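Local atomic coordinates of dTDP-4-dehydrorhamnose 3,5-epimerase (Bacillus anthracis str. Ames, PDB entry 3RYK), a protein that catalyses the double epimerisation of dTDP-4-dehydro-6-deoxyglucose at C3 and C5 of the sugar ring, a step of dTDP-L-rhamnose biosynthesis. Residues I28-L42 and W122-L136. Sequence-based numbering, arbitrary orientation.
Sequences IETNFTDAKLLEPRL and WRGYILSADNHRQLL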
loop_
_atom_site.group_PDB
_atom_site.type_symbol
_atom_site.label_atom_id
_atom_site.label_comp_id
_atom_site.label_asym_id
_atom_site.label_seq_id
_atom_site.Cartn_x
_atom_site.Cartn_y
_atom_site.Cartn_z
ATOM N N ILE A 28 7.331 -11.063 14.500
ATOM C CA ILE A 28 8.202 -10.488 15.528
ATOM C C ILE A 28 7.701 -10.907 16.909
ATOM O O ILE A 28 8.491 -11.281 17.782
ATOM C CB ILE A 28 8.279 -8.959 15.388
ATOM C CG1 ILE A 28 9.240 -8.603 14.250
ATOM C CG2 ILE A 28 8.726 -8.311 16.697
ATOM C CD1 ILE A 28 8.900 -7.362 13.520
ATOM N N GLU A 29 6.386 -10.846 17.107
ATOM C CA GLU A 29 5.775 -11.241 18.374
ATOM C C GLU A 29 4.273 -11.379 18.177
ATOM O O GLU A 29 3.700 -10.781 17.264
ATOM C CB GLU A 29 6.037 -10.219 19.482
ATOM C CG GLU A 29 5.449 -8.834 19.198
ATOM C CD GLU A 29 5.642 -7.835 20.328
ATOM O OE1 GLU A 29 6.251 -8.169 21.366
ATOM O OE2 GLU A 29 5.156 -6.696 20.183
ATOM N N THR A 30 3.663 -12.187 19.037
ATOM C CA THR A 30 2.244 -12.426 19.016
ATOM C C THR A 30 1.749 -12.062 20.409
ATOM O O THR A 30 2.361 -12.429 21.414
ATOM C CB THR A 30 1.884 -13.901 18.724
ATOM O OG1 THR A 30 2.439 -14.318 17.466
ATOM C CG2 THR A 30 0.369 -14.083 18.695
ATOM N N ASN A 31 0.660 -11.302 20.467
ATOM C CA ASN A 31 0.073 -10.907 21.729
ATOM C C ASN A 31 -1.445 -11.066 21.678
ATOM O O ASN A 31 -2.061 -10.999 20.622
ATOM C CB ASN A 31 0.424 -9.466 22.155
ATOM C CG ASN A 31 1.918 -9.235 22.343
ATOM O OD1 ASN A 31 2.680 -9.194 21.386
ATOM N ND2 ASN A 31 2.319 -8.972 23.583
ATOM N N PHE A 32 -2.028 -11.301 22.840
ATOM C CA PHE A 32 -3.460 -11.458 22.983
ATOM C C PHE A 32 -3.972 -12.557 22.054
ATOM O O PHE A 32 -5.030 -12.433 21.455
ATOM C CB PHE A 32 -4.151 -10.105 22.747
ATOM C CG PHE A 32 -3.390 -8.962 23.354
ATOM C CD1 PHE A 32 -3.121 -8.935 24.704
ATOM C CD2 PHE A 32 -2.962 -7.902 22.572
ATOM C CE1 PHE A 32 -2.387 -7.898 25.262
ATOM C CE2 PHE A 32 -2.247 -6.843 23.133
ATOM C CZ PHE A 32 -1.958 -6.848 24.472
ATOM N N THR A 33 -3.159 -13.611 21.924
ATOM C CA THR A 33 -3.432 -14.799 21.113
ATOM C C THR A 33 -3.336 -14.654 19.594
ATOM O O THR A 33 -2.648 -15.453 18.945
ATOM C CB THR A 33 -4.830 -15.430 21.461
ATOM O OG1 THR A 33 -4.956 -15.606 22.882
ATOM C CG2 THR A 33 -5.012 -16.780 20.770
ATOM N N ASP A 34 -3.996 -13.631 19.057
ATOM C CA ASP A 34 -4.085 -13.358 17.623
ATOM C C ASP A 34 -3.395 -12.109 17.036
ATOM O O ASP A 34 -3.247 -12.037 15.824
ATOM C CB ASP A 34 -5.584 -13.276 17.321
ATOM C CG ASP A 34 -6.321 -14.576 17.668
ATOM O OD1 ASP A 34 -5.876 -15.679 17.247
ATOM O OD2 ASP A 34 -7.379 -14.483 18.322
ATOM N N ALA A 35 -3.013 -11.132 17.860
ATOM C CA ALA A 35 -2.347 -9.914 17.350
ATOM C C ALA A 35 -0.916 -10.271 16.966
ATOM O O ALA A 35 -0.212 -10.882 17.742
ATOM C CB ALA A 35 -2.370 -8.791 18.368
ATOM N N LYS A 36 -0.478 -9.851 15.791
ATOM C CA LYS A 36 0.865 -10.187 15.315
ATOM C C LYS A 36 1.643 -9.017 14.754
ATOM O O LYS A 36 1.139 -8.299 13.900
ATOM C CB LYS A 36 0.720 -11.265 14.227
ATOM C CG LYS A 36 0.127 -12.586 14.726
ATOM C CD LYS A 36 -0.223 -13.521 13.574
ATOM C CE LYS A 36 -0.810 -14.849 14.040
ATOM N NZ LYS A 36 0.192 -15.647 14.819
ATOM N N LEU A 37 2.855 -8.820 15.266
ATOM C CA LEU A 37 3.746 -7.759 14.798
ATOM C C LEU A 37 4.576 -8.511 13.768
ATOM O O LEU A 37 5.216 -9.500 14.105
ATOM C CB LEU A 37 4.621 -7.186 15.910
ATOM C CG LEU A 37 5.546 -6.044 15.486
ATOM C CD1 LEU A 37 4.762 -4.829 14.981
ATOM C CD2 LEU A 37 6.422 -5.653 16.670
ATOM N N LEU A 38 4.561 -8.040 12.524
ATOM C CA LEU A 38 5.260 -8.694 11.419
ATOM C C LEU A 38 6.348 -7.859 10.747
ATOM O O LEU A 38 6.320 -6.632 10.786
ATOM C CB LEU A 38 4.217 -8.997 10.341
ATOM C CG LEU A 38 2.973 -9.810 10.734
ATOM C CD1 LEU A 38 1.988 -9.944 9.549
ATOM C CD2 LEU A 38 3.371 -11.162 11.265
ATOM N N GLU A 39 7.308 -8.541 10.117
ATOM C CA GLU A 39 8.391 -7.849 9.402
ATOM C C GLU A 39 8.627 -8.503 8.044
ATOM O O GLU A 39 8.894 -9.710 7.964
ATOM C CB GLU A 39 9.706 -7.825 10.173
ATOM C CG GLU A 39 10.781 -7.045 9.441
ATOM C CD GLU A 39 12.122 -6.986 10.154
ATOM O OE1 GLU A 39 12.938 -6.135 9.745
ATOM O OE2 GLU A 39 12.376 -7.761 11.101
ATOM N N PRO A 40 8.559 -7.701 6.971
ATOM C CA PRO A 40 8.772 -8.216 5.634
ATOM C C PRO A 40 10.267 -8.316 5.342
ATOM O O PRO A 40 11.063 -7.535 5.886
ATOM C CB PRO A 40 8.169 -7.120 4.760
ATOM C CG PRO A 40 8.514 -5.873 5.507
ATOM C CD PRO A 40 8.336 -6.242 6.949
ATOM N N ARG A 41 10.641 -9.270 4.506
ATOM C CA ARG A 41 12.033 -9.464 4.117
ATOM C C ARG A 41 12.321 -8.368 3.109
ATOM O O ARG A 41 11.603 -8.219 2.116
ATOM C CB ARG A 41 12.207 -10.849 3.497
ATOM C CG ARG A 41 13.596 -11.244 2.968
ATOM C CD ARG A 41 14.698 -11.259 4.026
ATOM N NE ARG A 41 15.875 -12.011 3.552
ATOM C CZ ARG A 41 16.895 -11.522 2.840
ATOM N NH1 ARG A 41 16.944 -10.245 2.460
ATOM N NH2 ARG A 41 17.889 -12.339 2.491
ATOM N N LEU A 42 13.361 -7.590 3.380
ATOM C CA LEU A 42 13.746 -6.499 2.520
ATOM C C LEU A 42 14.941 -6.973 1.702
ATOM O O LEU A 42 15.726 -7.805 2.177
ATOM C CB LEU A 42 14.143 -5.321 3.412
ATOM C CG LEU A 42 14.061 -3.897 2.883
ATOM C CD1 LEU A 42 12.728 -3.367 3.347
ATOM C CD2 LEU A 42 15.139 -3.035 3.468
ATOM N N TRP A 122 -3.948 -3.860 26.589
ATOM C CA TRP A 122 -3.477 -3.151 25.406
ATOM C C TRP A 122 -1.979 -3.268 25.199
ATOM O O TRP A 122 -1.245 -3.746 26.067
ATOM C CB TRP A 122 -3.825 -1.662 25.512
ATOM C CG TRP A 122 -3.244 -0.999 26.711
ATOM C CD1 TRP A 122 -3.825 -0.882 27.939
ATOM C CD2 TRP A 122 -1.966 -0.356 26.815
ATOM N NE1 TRP A 122 -2.991 -0.222 28.798
ATOM C CE2 TRP A 122 -1.841 0.108 28.135
ATOM C CE3 TRP A 122 -0.907 -0.141 25.922
ATOM C CZ2 TRP A 122 -0.704 0.787 28.584
ATOM C CZ3 TRP A 122 0.210 0.522 26.372
ATOM C CH2 TRP A 122 0.306 0.975 27.689
ATOM N N ARG A 123 -1.529 -2.835 24.028
ATOM C CA ARG A 123 -0.101 -2.851 23.731
ATOM C C ARG A 123 0.243 -1.767 22.719
ATOM O O ARG A 123 -0.476 -1.568 21.735
ATOM C CB ARG A 123 0.390 -4.230 23.298
ATOM C CG ARG A 123 1.910 -4.312 23.025
ATOM C CD ARG A 123 2.359 -5.770 22.962
ATOM N NE ARG A 123 3.803 -5.932 22.762
ATOM C CZ ARG A 123 4.713 -5.863 23.733
ATOM N NH1 ARG A 123 4.352 -5.569 24.977
ATOM N NH2 ARG A 123 6.009 -6.037 23.452
ATOM N N GLY A 124 1.337 -1.071 23.009
ATOM C CA GLY A 124 1.860 0.015 22.184
ATOM C C GLY A 124 3.048 -0.415 21.336
ATOM O O GLY A 124 4.071 -0.841 21.880
ATOM N N TYR A 125 2.913 -0.285 20.014
ATOM C CA TYR A 125 3.956 -0.673 19.053
ATOM C C TYR A 125 4.424 0.516 18.214
ATOM O O TYR A 125 3.626 1.408 17.851
ATOM C CB TYR A 125 3.372 -1.639 18.030
ATOM C CG TYR A 125 2.627 -2.828 18.561
ATOM C CD1 TYR A 125 3.239 -4.065 18.689
ATOM C CD2 TYR A 125 1.293 -2.727 18.897
ATOM C CE1 TYR A 125 2.540 -5.171 19.141
ATOM C CE2 TYR A 125 0.588 -3.812 19.361
ATOM C CZ TYR A 125 1.216 -5.043 19.480
ATOM O OH TYR A 125 0.502 -6.129 19.932
ATOM N N ILE A 126 5.710 0.523 17.878
ATOM C CA ILE A 126 6.277 1.581 17.060
ATOM C C ILE A 126 6.431 1.014 15.655
ATOM O O ILE A 126 7.246 0.103 15.446
ATOM C CB ILE A 126 7.634 2.124 17.594
ATOM C CG1 ILE A 126 7.476 2.783 18.979
ATOM C CG2 ILE A 126 8.230 3.108 16.619
ATOM C CD1 ILE A 126 8.797 3.256 19.610
ATOM N N LEU A 127 5.653 1.559 14.726
ATOM C CA LEU A 127 5.642 1.180 13.334
ATOM C C LEU A 127 6.205 2.385 12.576
ATOM O O LEU A 127 5.803 3.543 12.800
ATOM C CB LEU A 127 4.226 0.821 12.887
ATOM C CG LEU A 127 3.522 -0.255 13.734
ATOM C CD1 LEU A 127 2.125 -0.595 13.206
ATOM C CD2 LEU A 127 4.381 -1.513 13.814
ATOM N N SER A 128 7.163 2.139 11.693
ATOM C CA SER A 128 7.770 3.229 10.942
ATOM C C SER A 128 8.161 2.884 9.506
ATOM O O SER A 128 8.145 1.720 9.091
ATOM C CB SER A 128 8.996 3.734 11.686
ATOM O OG SER A 128 10.015 2.722 11.691
ATOM N N ALA A 129 8.522 3.926 8.762
ATOM C CA ALA A 129 8.921 3.781 7.387
ATOM C C ALA A 129 10.245 3.041 7.383
ATOM O O ALA A 129 10.476 2.219 6.505
ATOM C CB ALA A 129 9.054 5.137 6.714
ATOM N N ASP A 130 11.089 3.310 8.374
ATOM C CA ASP A 130 12.412 2.644 8.477
ATOM C C ASP A 130 12.358 1.195 8.942
ATOM O O ASP A 130 13.132 0.383 8.426
ATOM C CB ASP A 130 13.389 3.482 9.307
ATOM C CG ASP A 130 13.879 4.720 8.547
ATOM O OD1 ASP A 130 14.805 4.582 7.697
ATOM O OD2 ASP A 130 13.410 5.828 8.869
ATOM N N ASN A 131 11.457 0.841 9.863
ATOM C CA ASN A 131 11.404 -0.571 10.320
ATOM C C ASN A 131 10.516 -1.486 9.456
ATOM O O ASN A 131 10.610 -2.717 9.551
ATOM C CB ASN A 131 11.154 -0.738 11.847
ATOM C CG ASN A 131 9.754 -0.346 12.307
ATOM O OD1 ASN A 131 8.829 -0.253 11.517
ATOM N ND2 ASN A 131 9.599 -0.192 13.614
ATOM N N HIS A 132 9.650 -0.872 8.635
ATOM C CA HIS A 132 8.736 -1.541 7.717
ATOM C C HIS A 132 7.812 -2.545 8.422
ATOM O O HIS A 132 7.237 -3.440 7.768
ATOM C CB HIS A 132 9.524 -2.290 6.620
ATOM C CG HIS A 132 10.550 -1.447 5.926
ATOM N ND1 HIS A 132 10.237 -0.574 4.905
ATOM C CD2 HIS A 132 11.890 -1.359 6.101
ATOM C CE1 HIS A 132 11.343 0.031 4.501
ATOM N NE2 HIS A 132 12.357 -0.428 5.214
ATOM N N ARG A 133 7.634 -2.387 9.735
ATOM C CA ARG A 133 6.819 -3.304 10.503
ATOM C C ARG A 133 5.356 -3.160 10.255
ATOM O O ARG A 133 4.899 -2.096 9.850
ATOM C CB ARG A 133 7.159 -3.260 11.999
ATOM C CG ARG A 133 8.552 -3.846 12.289
ATOM C CD ARG A 133 8.895 -3.844 13.756
ATOM N NE ARG A 133 10.222 -4.472 13.949
ATOM C CZ ARG A 133 10.768 -4.719 15.139
ATOM N NH1 ARG A 133 10.137 -4.406 16.260
ATOM N NH2 ARG A 133 11.954 -5.323 15.219
ATOM N N GLN A 134 4.640 -4.260 10.454
ATOM C CA GLN A 134 3.203 -4.279 10.248
ATOM C C GLN A 134 2.547 -4.894 11.461
ATOM O O GLN A 134 3.164 -5.625 12.212
ATOM C CB GLN A 134 2.846 -5.055 8.979
ATOM C CG GLN A 134 3.617 -4.565 7.742
ATOM C CD GLN A 134 3.113 -5.131 6.423
ATOM O OE1 GLN A 134 2.012 -5.684 6.333
ATOM N NE2 GLN A 134 3.915 -4.970 5.382
ATOM N N LEU A 135 1.298 -4.526 11.692
ATOM C CA LEU A 135 0.563 -5.057 12.823
ATOM C C LEU A 135 -0.747 -5.641 12.316
ATOM O O LEU A 135 -1.475 -4.976 11.572
ATOM C CB LEU A 135 0.287 -3.950 13.834
ATOM C CG LEU A 135 -0.440 -4.363 15.105
ATOM C CD1 LEU A 135 0.391 -5.337 15.929
ATOM C CD2 LEU A 135 -0.769 -3.120 15.925
ATOM N N LEU A 136 -1.028 -6.888 12.698
ATOM C CA LEU A 136 -2.242 -7.582 12.316
ATOM C C LEU A 136 -3.140 -7.380 13.536
ATOM O O LEU A 136 -2.834 -7.872 14.624
ATOM C CB LEU A 136 -1.976 -9.071 12.035
ATOM C CG LEU A 136 -3.132 -9.943 11.499
ATOM C CD1 LEU A 136 -4.291 -10.111 12.493
ATOM C CD2 LEU A 136 -3.626 -9.390 10.178
HETATM O O HOH W 1 1.437 -8.391 18.872
#
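Lys-36 and Leu-136 trade backbone bonds in both directions, as do Leu-38 and Gln-134, and these four bonds zip strand 35-39 antiparallel to strand 134-136. The straightest runs from Leu-38 N to Gln-134 O, 2.8 Å with 173° at the hydrogen. Leu-37 and Leu-135 form the non-hydrogen-bonded pair between them. Beyond the strand, Pro-40 CD lies 3.1 Å from His-132 O.

The charged grip is at the other end. Arg-123, extended from CG to NE, and Glu-29 approach from opposite directions: OE2 lies in the guanidinium plane, and NE reaches it from above the steeply inclined carboxylate plane (3.0 Å, 166°), while the NH2 to OE1 bond of this salt bridge is weak. With CG wedged between its backbone N and carbonyl carbon (chi1 62°), Glu-29 sends an extended chain toward the arginine. The Asn-31 amide lies nearly parallel to the guanidinium, with ND2 over one face.

The fold is jelly-roll-like: strand 122-128 is an outer strand, within this chain, of a second sheet, whose side chains pack against those of the first. Leu-37 reaches from the first sheet to the second, its CD1 3.5 Å from Leu-127 CD2. The Tyr-125 ring is sandwiched between Arg-123 CG on one face and Leu-135 CD1 over the centre of the other. A water bonds its OH (2.7 Å) and donates to Asn-31 OD1, tying hairpin 29-39 to the second sheet.

Ile-28, in the classic bulge opposite Leu-37, lays CD1 over the Arg-133 guanidinium. Toward the thymidine diphosphate, Leu-42 CD1 makes a CH-pi contact 3.6 Å from the His-132 ring centroid; Phe-49 meets that ring edge-to-face.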